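Local coordinates for chromosomal replication initiator protein DnaA (Helicobacter pylori, PDB 2WP0), which probably initiates and regulates chromosomal replication by binding the origin as its ATP form, and is represented here by domain I, which takes part in oligomerization and regulator binding, at residues 32-36 / 46-50; 66-71 / 82-86; 50-55 / 87-91. All blocks are in the same frame, centred on the assembly; numbering follows the deposited sequence.

Contact 1 (32-36 / 46-50); sequences QLKYN and FFYAP
Asn-36 reaches Tyr-48 with CG swung away from its backbone N (chi1 -155°), while Tyr-48 keeps CG beside the backbone N (chi1 -79°). These torsions put Asn-36 OD1 over one face of the phenol ring, 3.0 Å from Tyr-48 CZ. The amide and ring planes are 37° apart, so the carboxamide does not lie flat on the ring. On the same side of the sheet, the aliphatic part of Lys-34 crosses the stem of Tyr-48 at a slant, with Lys-34 CG 3.8 Å from Tyr-48 CB.

Two strands of a beta hairpin meet here, 34-35 and the longer 44-49. Lys-34 and Tyr-48 form an antiparallel hydrogen-bonded pair: Lys-34 N gives to Tyr-48 O (2.8 Å), and Tyr-48 N gives back to Lys-34 O. Asn-36 N adds a weak bond to Phe-46 O. Tyr-35 and Phe-47 are the next, non-hydrogen-bonded pair. Their side chains share the other side of the sheet, which faces helix 6-16, where Ile-11 touches both. Their rings meet obliquely, with centroids 5.6 Å apart and Tyr-35 CD1 3.5 Å from Phe-47 CE2. Leu-33 CD1 lies 3.8 Å from Phe-47 CB and extends this apolar patch. At the far end, Gln-32 OE1 approaches Pro-50 CG (3.6 Å). Gln-32 NE2 donates to Asn-28 O and to the backbone of a chain of another protein.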
# COMPACT_ATOMS: atom_id res chain seq x y z
N GLN D 32 2.77 -7.49 -38.95
CA GLN D 32 1.68 -6.51 -39.01
C GLN D 32 2.10 -5.14 -39.52
O GLN D 32 1.27 -4.24 -39.70
CB GLN D 32 1.09 -6.33 -37.62
CG GLN D 32 0.59 -7.61 -36.96
CD GLN D 32 -0.38 -7.30 -35.85
OE1 GLN D 32 -1.42 -6.66 -36.07
NE2 GLN D 32 -0.06 -7.74 -34.64
N LEU D 33 3.41 -4.99 -39.71
CA LEU D 33 4.04 -3.76 -40.16
C LEU D 33 3.88 -3.63 -41.67
O LEU D 33 3.92 -4.64 -42.40
CB LEU D 33 5.52 -3.86 -39.81
CG LEU D 33 6.25 -2.68 -39.23
CD1 LEU D 33 5.24 -1.78 -38.59
CD2 LEU D 33 7.25 -3.21 -38.22
N LYS D 34 3.70 -2.43 -42.19
CA LYS D 34 3.69 -2.35 -43.63
C LYS D 34 4.25 -1.07 -44.21
O LYS D 34 4.09 0.00 -43.64
CB LYS D 34 2.32 -2.67 -44.21
CG LYS D 34 1.24 -1.72 -43.86
CD LYS D 34 -0.05 -2.46 -44.05
CE LYS D 34 0.17 -3.56 -45.07
NZ LYS D 34 -0.67 -4.75 -44.78
N TYR D 35 4.88 -1.23 -45.37
CA TYR D 35 5.76 -0.21 -45.91
C TYR D 35 5.04 0.95 -46.58
O TYR D 35 3.94 0.79 -47.13
CB TYR D 35 6.76 -0.84 -46.88
CG TYR D 35 7.91 0.07 -47.25
CD1 TYR D 35 8.60 0.78 -46.27
CD2 TYR D 35 8.30 0.23 -48.58
CE1 TYR D 35 9.65 1.61 -46.60
CE2 TYR D 35 9.34 1.05 -48.91
CZ TYR D 35 10.01 1.74 -47.92
OH TYR D 35 11.05 2.57 -48.27
N ASN D 36 5.71 2.10 -46.55
CA ASN D 36 5.14 3.37 -46.94
C ASN D 36 6.06 4.11 -47.93
O ASN D 36 6.81 4.99 -47.52
CB ASN D 36 4.95 4.22 -45.68
CG ASN D 36 3.87 5.25 -45.83
OD1 ASN D 36 3.36 5.77 -44.83
ND2 ASN D 36 3.50 5.58 -47.06
N PHE D 46 9.34 4.63 -43.85
CA PHE D 46 8.08 4.74 -43.15
C PHE D 46 7.31 3.42 -43.22
O PHE D 46 7.20 2.81 -44.29
CB PHE D 46 7.23 5.88 -43.73
CG PHE D 46 7.62 7.23 -43.22
CD1 PHE D 46 7.10 7.72 -42.03
CD2 PHE D 46 8.51 8.03 -43.93
CE1 PHE D 46 7.46 8.97 -41.56
CE2 PHE D 46 8.87 9.28 -43.46
CZ PHE D 46 8.35 9.75 -42.27
N PHE D 47 6.80 2.99 -42.08
CA PHE D 47 5.93 1.83 -42.01
C PHE D 47 4.63 2.21 -41.34
O PHE D 47 4.57 3.15 -40.53
CB PHE D 47 6.58 0.68 -41.23
CG PHE D 47 7.96 0.39 -41.66
CD1 PHE D 47 9.03 0.96 -41.01
CD2 PHE D 47 8.20 -0.42 -42.75
CE1 PHE D 47 10.34 0.71 -41.42
CE2 PHE D 47 9.50 -0.67 -43.17
CZ PHE D 47 10.57 -0.11 -42.50
N TYR D 48 3.58 1.47 -41.67
CA TYR D 48 2.32 1.58 -40.99
C TYR D 48 2.14 0.40 -40.04
O TYR D 48 2.54 -0.72 -40.34
CB TYR D 48 1.17 1.62 -42.00
CG TYR D 48 0.98 2.96 -42.65
CD1 TYR D 48 0.78 4.11 -41.89
CD2 TYR D 48 0.96 3.08 -44.04
CE1 TYR D 48 0.58 5.35 -42.49
CE2 TYR D 48 0.76 4.32 -44.65
CZ TYR D 48 0.57 5.45 -43.87
OH TYR D 48 0.36 6.68 -44.47
N ALA D 49 1.57 0.67 -38.88
CA ALA D 49 1.08 -0.37 -38.00
C ALA D 49 -0.42 -0.15 -37.84
O ALA D 49 -0.90 0.99 -37.84
CB ALA D 49 1.79 -0.32 -36.66
N PRO D 50 -1.17 -1.23 -37.70
CA PRO D 50 -2.64 -1.18 -37.71
C PRO D 50 -3.15 -0.23 -36.65
O PRO D 50 -4.10 0.51 -36.89
CB PRO D 50 -3.04 -2.60 -37.34
CG PRO D 50 -1.82 -3.43 -37.59
CD PRO D 50 -0.66 -2.56 -37.33

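Contact 2 (66-71 / 82-86); sequences LKEILS and SVDVR
Val-85 meets the last turns of helix 52-71 through both of its methyl groups. Val-85 CG1 faces Leu-66 and Leu-70, 3.8 Å from Leu-66 CB and touching Leu-70 CD1. CG2 turns to the other flank and touches the aliphatic chain of Lys-67, with Val-85 CG2 3.4 Å from Lys-67 CD. The branched end of Val-85 is thus held between two side chains one helical turn apart and the stem of a lysine.

Lys-67 bends at chi2 (118°) and reaches across the start of strand 84-89. Lys-67 CG passes 3.7 Å from Val-83 O. Beyond that, the amine end lies beside the Asp-84 side chain, and both point the same way. The ion pair from Lys-67 NZ to Asp-84 OD1 is long, and the place of that oxygen is uncertain. Arg-86 is a second, also distant, charged partner of Asp-84, so the attraction is probably diffuse.

Val-83 packs on Leu-70 just before the strand begins, with Val-83 CG1 3.8 Å from Leu-70 CD1. Next to it, the Ser-71 hydroxyl turns back on its own helix, and Ser-71 OG donates to Lys-67 O (3.1 Å) from above the carbonyl plane. Lys-67 O also accepts from Ser-71 N.

Helix segment 66-71 and strand segment 84-86 run 130° apart in their N-to-C directions, and their axes come within 7.5 Å. This is where the beta-alpha-beta unit closes: strand 84-89 lies next to strand 44-49, whose Ala-45 and Phe-47 touch Leu-70 and Val-85 respectively, while Met-77 of the connecting loop packs on Val-83.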
# COMPACT_ATOMS: atom_id res chain seq x y z
N LEU D 66 15.43 -2.01 -36.23
CA LEU D 66 15.04 -1.70 -37.60
C LEU D 66 15.97 -0.69 -38.25
O LEU D 66 16.40 -0.88 -39.39
CB LEU D 66 13.64 -1.16 -37.68
CG LEU D 66 12.63 -2.16 -37.17
CD1 LEU D 66 11.46 -2.44 -38.09
CD2 LEU D 66 13.25 -3.41 -36.54
N LYS D 67 16.25 0.39 -37.54
CA LYS D 67 17.24 1.32 -38.02
C LYS D 67 18.48 0.50 -38.42
O LYS D 67 18.92 0.52 -39.57
CB LYS D 67 17.58 2.34 -36.93
CG LYS D 67 16.77 3.62 -36.99
CD LYS D 67 15.92 3.83 -35.75
CE LYS D 67 15.68 5.33 -35.47
NZ LYS D 67 15.00 5.64 -34.17
N GLU D 68 19.01 -0.23 -37.45
CA GLU D 68 20.17 -1.09 -37.66
C GLU D 68 20.05 -1.89 -38.95
O GLU D 68 20.58 -1.51 -39.98
CB GLU D 68 20.30 -2.05 -36.48
CG GLU D 68 21.48 -2.98 -36.54
CD GLU D 68 21.95 -3.37 -35.15
OE1 GLU D 68 21.27 -4.16 -34.46
OE2 GLU D 68 23.02 -2.87 -34.74
N ILE D 69 19.33 -3.00 -38.87
CA ILE D 69 18.98 -3.83 -40.02
C ILE D 69 18.91 -3.08 -41.37
O ILE D 69 19.46 -3.55 -42.36
CB ILE D 69 17.63 -4.54 -39.79
CG1 ILE D 69 17.75 -5.53 -38.62
CG2 ILE D 69 17.15 -5.21 -41.07
CD1 ILE D 69 16.51 -6.32 -38.39
N LEU D 70 18.22 -1.94 -41.38
CA LEU D 70 18.07 -1.14 -42.60
C LEU D 70 19.38 -0.51 -43.09
O LEU D 70 19.73 -0.65 -44.27
CB LEU D 70 17.02 -0.05 -42.40
CG LEU D 70 15.56 -0.45 -42.51
CD1 LEU D 70 14.65 0.78 -42.50
CD2 LEU D 70 15.35 -1.27 -43.77
N SER D 71 20.09 0.18 -42.19
CA SER D 71 21.37 0.82 -42.52
C SER D 71 22.39 -0.18 -43.05
O SER D 71 23.20 0.14 -43.92
CB SER D 71 21.95 1.51 -41.29
OG SER D 71 21.06 2.47 -40.76
N SER D 82 22.76 5.44 -42.76
CA SER D 82 22.21 5.44 -41.41
C SER D 82 20.68 5.57 -41.35
O SER D 82 20.15 6.05 -40.33
CB SER D 82 22.85 6.57 -40.60
OG SER D 82 22.50 6.48 -39.23
N VAL D 83 19.98 5.13 -42.40
CA VAL D 83 18.52 5.29 -42.52
C VAL D 83 17.70 5.22 -41.23
O VAL D 83 17.85 4.30 -40.42
CB VAL D 83 17.93 4.29 -43.55
CG1 VAL D 83 17.72 2.93 -42.92
CG2 VAL D 83 16.62 4.82 -44.12
N ASP D 84 16.83 6.22 -41.05
CA ASP D 84 15.96 6.35 -39.89
C ASP D 84 14.67 5.58 -40.15
O ASP D 84 14.24 5.46 -41.30
CB ASP D 84 15.68 7.85 -39.64
CG ASP D 84 14.93 8.13 -38.33
OD1 ASP D 84 14.93 7.27 -37.42
OD2 ASP D 84 14.36 9.25 -38.21
N VAL D 85 14.05 5.05 -39.11
CA VAL D 85 12.75 4.39 -39.27
C VAL D 85 11.67 5.16 -38.54
O VAL D 85 11.87 5.62 -37.41
CB VAL D 85 12.77 2.92 -38.81
CG1 VAL D 85 13.78 2.12 -39.61
CG2 VAL D 85 13.07 2.84 -37.34
N ARG D 86 10.52 5.31 -39.20
CA ARG D 86 9.37 5.94 -38.60
C ARG D 86 8.16 5.08 -38.89
O ARG D 86 7.76 4.94 -40.04
CB ARG D 86 9.15 7.34 -39.18
CG ARG D 86 7.96 8.09 -38.58
CD ARG D 86 8.43 9.06 -37.48
NE ARG D 86 9.48 9.96 -37.95
CZ ARG D 86 10.19 10.78 -37.18
NH1 ARG D 86 9.96 10.83 -35.87
NH2 ARG D 86 11.14 11.56 -37.71

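Contact 3 (50-55 / 87-91); sequences PNQVLC and IEVAP
The first turn of helix 52-71 lies beside the end of strand 84-89, with Asn-51 CA 5.2 Å from Val-89 CA and Cys-55 CA 5.6 Å from Glu-88 CA. Cys-55 carries much of the side-chain contact. Its SG stands opposite its backbone N (chi1 176°), a torsion that sends it to the strand. There Cys-55 SG packs 3.6 Å from Ile-87 CG1 and 3.5 Å from Glu-88 CA. Ile-87 also rests its CD1 on the helix backbone, 3.7 Å from Cys-55 CA.

The helix is the connection of a beta-alpha-beta crossover. It leaves strand 44-49 through Pro-50 and leads, by way of a long loop, to the parallel neighbour 84-89. The order of elements, two helices, a hairpin, this helix and a last strand, matches the KH-like fold of DnaA domain I. Asn-51 is the N-cap, and Asn-51 OD1 accepts from Leu-54 N in a nearly straight bond (3.0 Å, 164° at the hydrogen).

Val-89 fits against this capped turn with both methyls. Val-89 CG1 is 3.6 Å from Asn-51 CA and also touches Pro-50 O. Val-89 CG2 is turned to Gln-52, lying 3.4 Å from Gln-52 OE1, and to Cys-55 CB. The Gln-52 chain bends at chi2 and crosses Val-89 at about a right angle, while its NE2 donates to Thr-56 OG1 one turn on. The helix start has another neighbour: Asn-51, Gln-52, Val-53 and Leu-54 all pack against a chain of another protein, consistent with the role of domain I in binding regulators.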
# COMPACT_ATOMS: atom_id res chain seq x y z
N PRO D 50 -1.17 -1.23 -37.70
CA PRO D 50 -2.64 -1.18 -37.71
C PRO D 50 -3.15 -0.23 -36.65
O PRO D 50 -4.10 0.51 -36.89
CB PRO D 50 -3.04 -2.60 -37.34
CG PRO D 50 -1.82 -3.43 -37.59
CD PRO D 50 -0.66 -2.56 -37.33
N ASN D 51 -2.53 -0.25 -35.48
CA ASN D 51 -3.01 0.58 -34.39
C ASN D 51 -1.89 1.23 -33.57
O ASN D 51 -0.70 1.02 -33.81
CB ASN D 51 -3.90 -0.25 -33.48
CG ASN D 51 -3.19 -1.47 -32.96
OD1 ASN D 51 -2.22 -1.37 -32.21
ND2 ASN D 51 -3.65 -2.64 -33.37
N GLN D 52 -2.30 2.03 -32.59
CA GLN D 52 -1.38 2.84 -31.80
C GLN D 52 -0.45 2.06 -30.87
O GLN D 52 0.76 2.34 -30.83
CB GLN D 52 -2.16 3.87 -30.99
CG GLN D 52 -1.28 4.89 -30.29
CD GLN D 52 -0.38 5.64 -31.25
OE1 GLN D 52 -0.84 6.28 -32.19
NE2 GLN D 52 0.92 5.55 -31.01
N VAL D 53 -0.98 1.11 -30.11
CA VAL D 53 -0.15 0.30 -29.23
C VAL D 53 0.94 -0.42 -30.02
O VAL D 53 2.09 -0.50 -29.58
CB VAL D 53 -0.95 -0.73 -28.44
CG1 VAL D 53 -0.02 -1.76 -27.80
CG2 VAL D 53 -1.78 -0.06 -27.40
N LEU D 54 0.58 -0.95 -31.19
CA LEU D 54 1.59 -1.60 -32.05
C LEU D 54 2.62 -0.60 -32.53
O LEU D 54 3.83 -0.85 -32.43
CB LEU D 54 0.95 -2.34 -33.23
CG LEU D 54 0.63 -3.75 -32.73
CD1 LEU D 54 -0.70 -4.34 -33.19
CD2 LEU D 54 1.79 -4.73 -32.72
N CYS D 55 2.14 0.54 -33.04
CA CYS D 55 3.04 1.58 -33.48
C CYS D 55 4.01 1.97 -32.35
O CYS D 55 5.19 2.22 -32.59
CB CYS D 55 2.28 2.81 -33.99
SG CYS D 55 3.33 4.24 -34.45
N ILE D 87 7.58 4.50 -37.85
CA ILE D 87 6.34 3.76 -38.01
C ILE D 87 5.12 4.53 -37.48
O ILE D 87 5.24 5.30 -36.52
CB ILE D 87 6.42 2.35 -37.40
CG1 ILE D 87 5.12 2.04 -36.67
CG2 ILE D 87 7.61 2.23 -36.48
CD1 ILE D 87 4.88 0.59 -36.54
N GLU D 88 3.97 4.35 -38.13
CA GLU D 88 2.78 5.13 -37.81
C GLU D 88 1.54 4.26 -37.80
O GLU D 88 1.60 3.09 -38.12
CB GLU D 88 2.58 6.21 -38.86
CG GLU D 88 3.50 7.40 -38.76
CD GLU D 88 3.46 8.26 -40.01
OE1 GLU D 88 3.73 7.72 -41.11
OE2 GLU D 88 3.16 9.47 -39.92
N VAL D 89 0.40 4.85 -37.43
CA VAL D 89 -0.90 4.18 -37.56
C VAL D 89 -1.51 4.51 -38.93
O VAL D 89 -1.12 5.49 -39.57
CB VAL D 89 -1.87 4.55 -36.40
CG1 VAL D 89 -3.06 3.60 -36.36
CG2 VAL D 89 -1.15 4.52 -35.07
N ALA D 90 -2.50 3.72 -39.36
CA ALA D 90 -2.91 3.70 -40.77
C ALA D 90 -3.79 4.84 -41.34
O ALA D 90 -3.36 5.56 -42.23
CB ALA D 90 -3.49 2.33 -41.11
N PRO D 91 -5.04 4.98 -40.88
CA PRO D 91 -5.78 6.10 -41.47
C PRO D 91 -6.01 7.24 -40.48
O PRO D 91 -7.16 7.43 -40.08
CB PRO D 91 -7.14 5.48 -41.83
CG PRO D 91 -7.10 4.04 -41.28
CD PRO D 91 -5.97 4.00 -40.30

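Overall arrangement
All three contacts belong to one three-strand sheet, ordered 34-35, 44-49, 84-89, and the helix 52-71 that packs on it. Contact 1 closes first along the chain and forms the hairpin. Contacts 2 and 3 then tie the two ends of the helix to strand 84-89, with their centres about 18 Å apart on opposite sides of the chain's centre. Contact 3 spans the longer loop, and contact 2 falls within it. Contact 1 shares Pro-50 with contact 3, about 7 Å away centre to centre, and lies about 14 Å from contact 2. Contacts 1 and 3 also reach a chain of another protein, so that end of domain I meets its partner.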